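Local coordinates for putative ATP-grasp superfamily protein (PDB 3DF7) that is of unknown function but belongs to the ATP-grasp superfamily and probably binds ATP and a metal ion, at residues R130-K135 with H159-F164; C134-K139 with D153-G158. All blocks are in the same frame, centred on the assembly; numbering follows the deposited sequence.

Interaction 1: R130-K135 with H159-F164; sequences RPLDCK and HIAQEF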
loop_
_atom_site.group_PDB
_atom_site.type_symbol
_atom_site.label_atom_id
_atom_site.label_comp_id
_atom_site.label_asym_id
_atom_site.label_seq_id
_atom_site.Cartn_x
_atom_site.Cartn_y
_atom_site.Cartn_z
ATOM N N ARG A 130 -12.558 -23.297 -0.277
ATOM C CA ARG A 130 -12.796 -24.314 -1.292
ATOM C C ARG A 130 -13.479 -23.659 -2.490
ATOM O O ARG A 130 -13.934 -22.523 -2.400
ATOM C CB ARG A 130 -13.658 -25.438 -0.705
ATOM C CG ARG A 130 -12.864 -26.349 0.225
ATOM C CD ARG A 130 -13.691 -27.478 0.796
ATOM N NE ARG A 130 -12.859 -28.402 1.566
ATOM C CZ ARG A 130 -13.332 -29.438 2.250
ATOM N NH1 ARG A 130 -14.634 -29.684 2.263
ATOM N NH2 ARG A 130 -12.503 -30.232 2.916
ATOM N N PRO A 131 -13.550 -24.360 -3.634
ATOM C CA PRO A 131 -14.192 -23.781 -4.818
ATOM C C PRO A 131 -15.582 -23.215 -4.548
ATOM O O PRO A 131 -16.333 -23.750 -3.733
ATOM C CB PRO A 131 -14.219 -24.952 -5.796
ATOM C CG PRO A 131 -12.946 -25.681 -5.456
ATOM C CD PRO A 131 -12.995 -25.691 -3.940
ATOM N N LEU A 132 -15.908 -22.119 -5.226
ATOM C CA LEU A 132 -17.210 -21.478 -5.087
ATOM C C LEU A 132 -18.052 -21.820 -6.311
ATOM O O LEU A 132 -17.512 -22.171 -7.358
ATOM C CB LEU A 132 -17.051 -19.960 -4.997
ATOM C CG LEU A 132 -16.424 -19.394 -3.722
ATOM C CD1 LEU A 132 -16.009 -17.943 -3.936
ATOM C CD2 LEU A 132 -17.423 -19.511 -2.579
ATOM N N ASP A 133 -19.370 -21.715 -6.182
ATOM C CA ASP A 133 -20.255 -22.005 -7.303
ATOM C C ASP A 133 -20.241 -20.853 -8.295
ATOM O O ASP A 133 -20.384 -21.058 -9.496
ATOM C CB ASP A 133 -21.688 -22.246 -6.820
ATOM C CG ASP A 133 -21.841 -23.564 -6.092
ATOM O OD1 ASP A 133 -21.289 -24.571 -6.584
ATOM O OD2 ASP A 133 -22.515 -23.595 -5.039
ATOM N N CYS A 134 -20.066 -19.640 -7.783
ATOM C CA CYS A 134 -20.024 -18.452 -8.630
ATOM C C CYS A 134 -18.645 -18.329 -9.269
ATOM O O CYS A 134 -17.693 -18.962 -8.822
ATOM C CB CYS A 134 -20.306 -17.199 -7.797
ATOM S SG CYS A 134 -19.122 -16.918 -6.444
ATOM N N LYS A 135 -18.545 -17.520 -10.319
ATOM C CA LYS A 135 -17.264 -17.304 -10.977
ATOM C C LYS A 135 -16.304 -16.792 -9.911
ATOM O O LYS A 135 -16.599 -15.815 -9.215
ATOM C CB LYS A 135 -17.405 -16.265 -12.088
ATOM C CG LYS A 135 -16.090 -15.871 -12.740
ATOM C CD LYS A 135 -16.307 -14.753 -13.736
ATOM C CE LYS A 135 -15.007 -14.320 -14.384
ATOM N NZ LYS A 135 -15.232 -13.267 -15.414
ATOM N N HIS A 159 -4.399 -21.024 -0.165
ATOM C CA HIS A 159 -5.124 -20.063 -0.998
ATOM C C HIS A 159 -6.584 -19.956 -0.575
ATOM O O HIS A 159 -7.094 -20.782 0.184
ATOM C CB HIS A 159 -5.113 -20.487 -2.473
ATOM C CG HIS A 159 -3.827 -20.218 -3.189
ATOM N ND1 HIS A 159 -2.640 -20.833 -2.854
ATOM C CD2 HIS A 159 -3.551 -19.424 -4.251
ATOM C CE1 HIS A 159 -1.690 -20.433 -3.680
ATOM N NE2 HIS A 159 -2.216 -19.577 -4.538
ATOM N N ILE A 160 -7.254 -18.924 -1.071
ATOM C CA ILE A 160 -8.674 -18.762 -0.807
ATOM C C ILE A 160 -9.327 -18.665 -2.173
ATOM O O ILE A 160 -8.661 -18.379 -3.172
ATOM C CB ILE A 160 -9.016 -17.459 -0.029
ATOM C CG1 ILE A 160 -8.570 -16.233 -0.829
ATOM C CG2 ILE A 160 -8.388 -17.490 1.348
ATOM C CD1 ILE A 160 -9.216 -14.936 -0.365
ATOM N N ALA A 161 -10.623 -18.937 -2.216
ATOM C CA ALA A 161 -11.389 -18.827 -3.441
ATOM C C ALA A 161 -12.183 -17.551 -3.215
ATOM O O ALA A 161 -12.689 -17.330 -2.114
ATOM C CB ALA A 161 -12.332 -20.021 -3.593
ATOM N N GLN A 162 -12.277 -16.701 -4.229
ATOM C CA GLN A 162 -13.029 -15.469 -4.062
ATOM C C GLN A 162 -13.771 -15.057 -5.313
ATOM O O GLN A 162 -13.204 -14.989 -6.406
ATOM C CB GLN A 162 -12.116 -14.327 -3.610
ATOM C CG GLN A 162 -12.883 -13.051 -3.270
ATOM C CD GLN A 162 -12.019 -12.012 -2.585
ATOM O OE1 GLN A 162 -11.165 -11.383 -3.209
ATOM N NE2 GLN A 162 -12.234 -11.834 -1.285
ATOM N N GLU A 163 -15.056 -14.788 -5.128
ATOM C CA GLU A 163 -15.933 -14.361 -6.206
ATOM C C GLU A 163 -15.296 -13.228 -7.001
ATOM O O GLU A 163 -14.760 -12.275 -6.432
ATOM C CB GLU A 163 -17.277 -13.910 -5.613
ATOM C CG GLU A 163 -18.123 -13.021 -6.526
ATOM C CD GLU A 163 -19.423 -12.583 -5.879
ATOM O OE1 GLU A 163 -19.446 -12.403 -4.646
ATOM O OE2 GLU A 163 -20.421 -12.401 -6.603
ATOM N N PHE A 164 -15.347 -13.342 -8.323
ATOM C CA PHE A 164 -14.782 -12.312 -9.180
ATOM C C PHE A 164 -15.814 -11.212 -9.345
ATOM O O PHE A 164 -16.952 -11.468 -9.752
ATOM C CB PHE A 164 -14.434 -12.878 -10.558
ATOM C CG PHE A 164 -13.793 -11.875 -11.472
ATOM C CD1 PHE A 164 -12.444 -11.564 -11.349
ATOM C CD2 PHE A 164 -14.549 -11.215 -12.436
ATOM C CE1 PHE A 164 -11.851 -10.604 -12.174
ATOM C CE2 PHE A 164 -13.967 -10.254 -13.266
ATOM C CZ PHE A 164 -12.615 -9.949 -13.133
HETATM O O HOH W 1 -18.401 -13.768 -9.913
#
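Lys135 and Phe164 meet through both backbone and side chains. Phe164 N donates to Lys135 O over 2.9 Å with an N-H...O angle of 170°, a nearly straight bond, although the donor stands 29° out of the carbonyl plane. The same oxygen takes a CA-H...O contact from Glu163 CA at 3.4 Å and a hydrogen bond from a water, which also donates to Phe164 O; one carbonyl thus gathers two conventional donors and a weaker one. Both side chains leave with CG anti to the backbone N (chi1 174° for Lys135) and run alongside each other, the fully extended lysine bringing its CE and NZ to the ring at Phe164 CD2, with Lys135 NZ to Phe164 CD2 at 3.7 Å in an oblique approach.

Farther back along the loop, Cys134 SG rests on Glu163 CB at 3.6 Å. Leu132 uses one branch: CD1 lies 3.5 Å from Glu163 N, while its CG packs on Ala161 CB at 4.1 Å. Ala161 CB also sits 3.2 Å from Arg130 O, so the loop backbone closes directly over the small side chain.

Second-shell bonds fix the strand side: Glu163 OE1 accepts from Gln126 N, and Gln162, whose CB is directed away from the loop, hydrogen-bonds through NE2 to Thr127 OG1. In the three-stranded antiparallel sheet of the ATP-grasp domain, strand 159-163 is central, and loop 130-135 crosses over it, connecting edge strand 127-128 to edge strand 136-140.

Interaction 2: C134-K139 with D153-G158; sequences CKFIIK and DEVPDG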
loop_
_atom_site.group_PDB
_atom_site.type_symbol
_atom_site.label_atom_id
_atom_site.label_comp_id
_atom_site.label_asym_id
_atom_site.label_seq_id
_atom_site.Cartn_x
_atom_site.Cartn_y
_atom_site.Cartn_z
ATOM N N CYS A 134 -20.066 -19.640 -7.783
ATOM C CA CYS A 134 -20.024 -18.452 -8.630
ATOM C C CYS A 134 -18.645 -18.329 -9.269
ATOM O O CYS A 134 -17.693 -18.962 -8.822
ATOM C CB CYS A 134 -20.306 -17.199 -7.797
ATOM S SG CYS A 134 -19.122 -16.918 -6.444
ATOM N N LYS A 135 -18.545 -17.520 -10.319
ATOM C CA LYS A 135 -17.264 -17.304 -10.977
ATOM C C LYS A 135 -16.304 -16.792 -9.911
ATOM O O LYS A 135 -16.599 -15.815 -9.215
ATOM C CB LYS A 135 -17.405 -16.265 -12.088
ATOM C CG LYS A 135 -16.090 -15.871 -12.740
ATOM C CD LYS A 135 -16.307 -14.753 -13.736
ATOM C CE LYS A 135 -15.007 -14.320 -14.384
ATOM N NZ LYS A 135 -15.232 -13.267 -15.414
ATOM N N PHE A 136 -15.159 -17.454 -9.780
ATOM C CA PHE A 136 -14.186 -17.063 -8.770
ATOM C C PHE A 136 -12.751 -17.211 -9.251
ATOM O O PHE A 136 -12.480 -17.860 -10.259
ATOM C CB PHE A 136 -14.387 -17.912 -7.506
ATOM C CG PHE A 136 -13.902 -19.335 -7.642
ATOM C CD1 PHE A 136 -12.605 -19.683 -7.265
ATOM C CD2 PHE A 136 -14.734 -20.321 -8.170
ATOM C CE1 PHE A 136 -12.140 -20.992 -7.411
ATOM C CE2 PHE A 136 -14.283 -21.634 -8.322
ATOM C CZ PHE A 136 -12.984 -21.973 -7.944
ATOM N N ILE A 137 -11.836 -16.584 -8.527
ATOM C CA ILE A 137 -10.419 -16.678 -8.835
ATOM C C ILE A 137 -9.777 -17.102 -7.530
ATOM O O ILE A 137 -10.385 -16.970 -6.468
ATOM C CB ILE A 137 -9.819 -15.320 -9.272
ATOM C CG1 ILE A 137 -10.128 -14.245 -8.227
ATOM C CG2 ILE A 137 -10.366 -14.921 -10.634
ATOM C CD1 ILE A 137 -9.525 -12.893 -8.554
ATOM N N ILE A 138 -8.565 -17.634 -7.597
ATOM C CA ILE A 138 -7.890 -18.029 -6.375
ATOM C C ILE A 138 -6.756 -17.053 -6.115
ATOM O O ILE A 138 -6.249 -16.418 -7.038
ATOM C CB ILE A 138 -7.314 -19.459 -6.457
ATOM C CG1 ILE A 138 -6.281 -19.553 -7.585
ATOM C CG2 ILE A 138 -8.440 -20.457 -6.649
ATOM C CD1 ILE A 138 -5.443 -20.815 -7.528
ATOM N N LYS A 139 -6.384 -16.912 -4.850
ATOM C CA LYS A 139 -5.287 -16.032 -4.481
ATOM C C LYS A 139 -4.696 -16.486 -3.155
ATOM O O LYS A 139 -5.401 -17.040 -2.310
ATOM C CB LYS A 139 -5.768 -14.579 -4.404
ATOM C CG LYS A 139 -6.876 -14.308 -3.410
ATOM C CD LYS A 139 -7.767 -13.155 -3.883
ATOM C CE LYS A 139 -6.978 -11.891 -4.180
ATOM N NZ LYS A 139 -7.855 -10.813 -4.733
ATOM N N ASP A 153 -9.620 -24.467 -11.120
ATOM C CA ASP A 153 -10.750 -25.315 -10.777
ATOM C C ASP A 153 -10.698 -25.691 -9.304
ATOM O O ASP A 153 -11.734 -25.837 -8.659
ATOM C CB ASP A 153 -10.749 -26.574 -11.641
ATOM C CG ASP A 153 -10.858 -26.261 -13.118
ATOM O OD1 ASP A 153 -9.928 -25.630 -13.663
ATOM O OD2 ASP A 153 -11.876 -26.636 -13.732
ATOM N N GLU A 154 -9.490 -25.836 -8.768
ATOM C CA GLU A 154 -9.328 -26.198 -7.363
ATOM C C GLU A 154 -8.640 -25.096 -6.565
ATOM O O GLU A 154 -8.017 -24.197 -7.128
ATOM C CB GLU A 154 -8.517 -27.490 -7.241
ATOM C CG GLU A 154 -9.170 -28.703 -7.885
ATOM C CD GLU A 154 -10.541 -29.008 -7.304
ATOM O OE1 GLU A 154 -10.652 -29.143 -6.068
ATOM O OE2 GLU A 154 -11.509 -29.115 -8.085
ATOM N N VAL A 155 -8.768 -25.167 -5.245
ATOM C CA VAL A 155 -8.136 -24.191 -4.372
ATOM C C VAL A 155 -6.953 -24.868 -3.685
ATOM O O VAL A 155 -7.133 -25.728 -2.824
ATOM C CB VAL A 155 -9.102 -23.683 -3.283
ATOM C CG1 VAL A 155 -8.394 -22.649 -2.409
ATOM C CG2 VAL A 155 -10.350 -23.088 -3.926
ATOM N N PRO A 156 -5.724 -24.497 -4.064
ATOM C CA PRO A 156 -4.562 -25.125 -3.429
ATOM C C PRO A 156 -4.422 -24.708 -1.966
ATOM O O PRO A 156 -4.946 -23.670 -1.554
ATOM C CB PRO A 156 -3.398 -24.637 -4.285
ATOM C CG PRO A 156 -3.851 -23.284 -4.716
ATOM C CD PRO A 156 -5.304 -23.519 -5.083
ATOM N N ASP A 157 -3.719 -25.524 -1.185
ATOM C CA ASP A 157 -3.503 -25.235 0.226
ATOM C C ASP A 157 -2.827 -23.879 0.366
ATOM O O ASP A 157 -1.865 -23.584 -0.342
ATOM C CB ASP A 157 -2.624 -26.318 0.857
ATOM C CG ASP A 157 -3.283 -27.682 0.845
ATOM O OD1 ASP A 157 -3.757 -28.102 -0.232
ATOM O OD2 ASP A 157 -3.326 -28.339 1.908
ATOM N N GLY A 158 -3.334 -23.053 1.272
ATOM C CA GLY A 158 -2.748 -21.740 1.469
ATOM C C GLY A 158 -3.416 -20.648 0.649
ATOM O O GLY A 158 -3.041 -19.484 0.752
#
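Ile138 meets Pro156 and Val155 on one surface of the small three-stranded antiparallel sheet of the ATP-grasp domain, where segment 153-158 belongs to the connection from strand 136-140 to strand 159-163. The nearest CA atoms are those of Ile138 and Val155, 6.5 Å apart, and the contact is carried mainly by apolar side chains, set in part against backbone oxygens of the loop, with 209 Å² buried between the two segments.

From CB, which is directed at the loop, the isoleucine divides into two working branches. CG2, anti to the carbonyl carbon, reaches Glu154 O at 3.8 Å and Val155 CG2 at 4.2 Å, thereby meeting both a backbone oxygen and a methyl. The other branch starts at CG1, placed between the backbone N and the carbonyl carbon (chi1 61°), and continues extended to CD1 (chi2 167°). The terminal methyl comes end-on to the CD corner of the proline: Ile138 CD1 is 3.6 Å from Pro156 CD, with Pro156 CG somewhat farther away.

Two residues earlier on the strand, Phe136 also points toward the loop. Its CE1 approaches Val155 CG2 obliquely at 4.4 Å, a loose contact, so this one valine methyl is shared by the phenylalanine and the isoleucine. Ile138 CG2 itself lies at the edge of the aromatic ring, in its plane, which joins the two strand residues into a continuous apolar patch beneath the loop. A backbone hydrogen bond between Ile138 and Gly150 joins the connection to the strand, and Ser152 OG hydrogen-bonds Glu154 O within the connection. At the far end of the ring, Phe136 CZ lies 4.1 Å from Asp153 O, which sits at the ring edge near its plane.

Overall arrangement
Interactions 1 and 2 lie in the same small antiparallel sheet, with centres about 5 Å apart, and share Cys134 and Lys135. Residues 130-135 and 153-158 are both loops, laid against strands 159-163 and 136-140 respectively, and those strands are joined directly by Ile160 N to Lys139 O and Gln162 N to Ile137 O, probable hydrogen bonds of 2.9 Å each. Interaction 1 is partly buried, includes buried Ala161 and combines polar backbone bonding, a bridging water and apolar contacts over 347 Å². Interaction 2 is a smaller surface contact, mainly of apolar side chains set against backbone oxygens of the loop. Phe136, beside Ala161, connects the two patches.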